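Local coordinates for amyloid beta A4 protein-binding family B member 1 (Homo sapiens, PDB 2HO2) that binds proline-rich peptides such as that of hMena through its small WW domain, within the larger Fe65 protein, at residues 8-13 and 17-22. Numbering follows the deposited sequence.
Sequences WMRVQD and TYYWHI
Trp8 lies across His21 at one end of an antiparallel hairpin, the two residues forming a non-hydrogen-bonded pair. From CB, 4.1 Å from Trp20 O, the side chain leaves with CG anti to the carbonyl carbon (chi1 -73°), which swings the indole over the neighbouring strand. CG and CD1 lie near His21 CD2, and NE1 meets that atom at 3.5 Å, the imidazole plane turned 49° from that of the five-membered ring. CE3 reaches Tyr19 CB; CZ3, CH2 and CZ2 close round His21 CB, which makes a CH-pi contact over the six-membered ring, 3.5 Å from its centroid. With an alanine in place of Trp8, His21 CB and Tyr19 CB would probably lose their aromatic cover. Met9 and Trp20, then Val11 and Tyr18, exchange pairs of backbone hydrogen bonds, Val11 N to Tyr18 O being almost straight (179°). On the other face, Val11 CB sits over the Tyr18 ring. A water joins Arg10 NE to Tyr19 OH, while Arg10 NH1 forms a salt bridge with Asp3. Such a twisted hairpin forms the first two strands of the three-stranded antiparallel WW fold: Trp8 and Tyr19 pack with Pro32, while Tyr18 and Trp20 touch the bound peptide on the opposite face.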
loop_
_atom_site.group_PDB
_atom_site.type_symbol
_atom_site.label_atom_id
_atom_site.label_comp_id
_atom_site.label_asym_id
_atom_site.label_seq_id
_atom_site.Cartn_x
_atom_site.Cartn_y
_atom_site.Cartn_z
ATOM N N TRP A 8 7.313 1.293 -1.111
ATOM C CA TRP A 8 6.064 0.947 -0.427
ATOM C C TRP A 8 5.541 2.112 0.371
ATOM O O TRP A 8 6.278 2.850 1.034
ATOM C CB TRP A 8 6.318 -0.240 0.495
ATOM C CG TRP A 8 6.505 -1.520 -0.173
ATOM C CD1 TRP A 8 7.696 -2.150 -0.469
ATOM C CD2 TRP A 8 5.495 -2.424 -0.573
ATOM N NE1 TRP A 8 7.478 -3.363 -1.033
ATOM C CE2 TRP A 8 6.126 -3.575 -1.083
ATOM C CE3 TRP A 8 4.091 -2.400 -0.521
ATOM C CZ2 TRP A 8 5.422 -4.643 -1.555
ATOM C CZ3 TRP A 8 3.380 -3.495 -1.018
ATOM C CH2 TRP A 8 4.057 -4.600 -1.505
ATOM N N MET A 9 4.215 2.210 0.381
ATOM C CA MET A 9 3.513 3.123 1.273
ATOM C C MET A 9 2.346 2.434 1.936
ATOM O O MET A 9 1.703 1.528 1.442
ATOM C CB MET A 9 2.993 4.374 0.563
ATOM C CG MET A 9 3.999 5.069 -0.299
ATOM S SD MET A 9 3.690 6.799 -0.714
ATOM C CE MET A 9 5.354 7.267 -1.187
ATOM N N ARG A 10 2.097 2.887 3.125
ATOM C CA ARG A 10 0.969 2.471 3.922
ATOM C C ARG A 10 -0.282 3.283 3.563
ATOM O O ARG A 10 -0.253 4.500 3.493
ATOM C CB ARG A 10 1.349 2.707 5.415
ATOM C CG ARG A 10 0.726 1.935 6.374
ATOM C CD ARG A 10 1.370 2.292 7.779
ATOM N NE ARG A 10 2.517 1.463 8.195
ATOM C CZ ARG A 10 3.796 1.826 8.211
ATOM N NH1 ARG A 10 4.236 3.017 7.792
ATOM N NH2 ARG A 10 4.681 0.939 8.615
ATOM N N VAL A 11 -1.378 2.586 3.320
ATOM C CA VAL A 11 -2.678 3.178 2.974
ATOM C C VAL A 11 -3.668 2.817 4.060
ATOM O O VAL A 11 -3.792 1.670 4.417
ATOM C CB VAL A 11 -3.160 2.678 1.591
ATOM C CG1 VAL A 11 -4.458 3.348 1.225
ATOM C CG2 VAL A 11 -2.051 2.940 0.537
ATOM N N GLN A 12 -4.402 3.781 4.603
ATOM C CA GLN A 12 -5.507 3.437 5.554
ATOM C C GLN A 12 -6.913 3.304 4.916
ATOM O O GLN A 12 -7.316 4.088 4.053
ATOM C CB GLN A 12 -5.558 4.379 6.734
ATOM C CG GLN A 12 -4.153 4.584 7.362
ATOM C CD GLN A 12 -4.183 5.067 8.848
ATOM O OE1 GLN A 12 -5.237 5.098 9.509
ATOM N NE2 GLN A 12 -3.012 5.433 9.367
ATOM N N ASP A 13 -7.665 2.240 5.172
ATOM C CA ASP A 13 -9.055 2.306 4.716
ATOM C C ASP A 13 -9.896 1.970 5.917
ATOM O O ASP A 13 -9.334 1.899 6.996
ATOM C CB ASP A 13 -9.331 1.470 3.479
ATOM C CG ASP A 13 -9.448 0.006 3.756
ATOM O OD1 ASP A 13 -9.236 -0.434 4.901
ATOM O OD2 ASP A 13 -9.814 -0.691 2.792
ATOM N N THR A 17 -5.267 -0.988 7.661
ATOM C CA THR A 17 -4.145 -0.472 6.900
ATOM C C THR A 17 -3.637 -1.514 5.961
ATOM O O THR A 17 -3.452 -2.675 6.376
ATOM C CB THR A 17 -3.098 -0.127 7.913
ATOM O OG1 THR A 17 -3.653 0.911 8.769
ATOM C CG2 THR A 17 -1.795 0.240 7.268
ATOM N N TYR A 18 -3.397 -1.151 4.698
ATOM C CA TYR A 18 -2.751 -2.028 3.761
ATOM C C TYR A 18 -1.566 -1.313 3.150
ATOM O O TYR A 18 -1.241 -0.193 3.502
ATOM C CB TYR A 18 -3.732 -2.534 2.704
ATOM C CG TYR A 18 -4.320 -1.498 1.767
ATOM C CD1 TYR A 18 -5.395 -0.728 2.137
ATOM C CD2 TYR A 18 -3.779 -1.310 0.511
ATOM C CE1 TYR A 18 -5.981 0.152 1.258
ATOM C CE2 TYR A 18 -4.360 -0.474 -0.381
ATOM C CZ TYR A 18 -5.464 0.261 -0.010
ATOM O OH TYR A 18 -6.087 1.151 -0.887
ATOM N N TYR A 19 -0.927 -2.000 2.212
ATOM C CA TYR A 19 0.339 -1.540 1.644
ATOM C C TYR A 19 0.274 -1.501 0.134
ATOM O O TYR A 19 -0.268 -2.406 -0.493
ATOM C CB TYR A 19 1.472 -2.422 2.126
ATOM C CG TYR A 19 1.538 -2.494 3.620
ATOM C CD1 TYR A 19 2.209 -1.558 4.357
ATOM C CD2 TYR A 19 0.822 -3.461 4.321
ATOM C CE1 TYR A 19 2.181 -1.588 5.726
ATOM C CE2 TYR A 19 0.775 -3.461 5.716
ATOM C CZ TYR A 19 1.464 -2.536 6.408
ATOM O OH TYR A 19 1.482 -2.562 7.788
ATOM N N TRP A 20 0.849 -0.452 -0.427
ATOM C CA TRP A 20 0.886 -0.180 -1.857
ATOM C C TRP A 20 2.315 -0.037 -2.336
ATOM O O TRP A 20 3.097 0.780 -1.785
ATOM C CB TRP A 20 0.113 1.121 -2.106
ATOM C CG TRP A 20 0.175 1.689 -3.488
ATOM C CD1 TRP A 20 0.397 1.071 -4.679
ATOM C CD2 TRP A 20 0.058 3.073 -3.765
ATOM N NE1 TRP A 20 0.358 2.009 -5.708
ATOM C CE2 TRP A 20 0.202 3.241 -5.161
ATOM C CE3 TRP A 20 -0.098 4.191 -2.971
ATOM C CZ2 TRP A 20 0.145 4.490 -5.783
ATOM C CZ3 TRP A 20 -0.156 5.445 -3.611
ATOM C CH2 TRP A 20 -0.042 5.560 -4.980
ATOM N N HIS A 21 2.668 -0.854 -3.317
ATOM C CA HIS A 21 4.016 -0.795 -3.919
ATOM C C HIS A 21 3.886 0.086 -5.132
ATOM O O HIS A 21 3.319 -0.295 -6.140
ATOM C CB HIS A 21 4.465 -2.166 -4.297
ATOM C CG HIS A 21 5.863 -2.213 -4.815
ATOM N ND1 HIS A 21 6.143 -2.579 -6.112
ATOM C CD2 HIS A 21 7.031 -1.983 -4.184
ATOM C CE1 HIS A 21 7.452 -2.574 -6.250
ATOM N NE2 HIS A 21 8.014 -2.187 -5.104
ATOM N N ILE A 22 4.425 1.282 -5.031
ATOM C CA ILE A 22 4.257 2.282 -6.096
ATOM C C ILE A 22 4.771 1.834 -7.463
ATOM O O ILE A 22 4.118 2.036 -8.450
ATOM C CB ILE A 22 4.919 3.618 -5.711
ATOM C CG1 ILE A 22 3.894 4.483 -4.966
ATOM C CG2 ILE A 22 5.465 4.352 -6.949
ATOM C CD1 ILE A 22 3.449 3.900 -3.611
HETATM O O HOH W 1 1.854 -0.781 9.982
#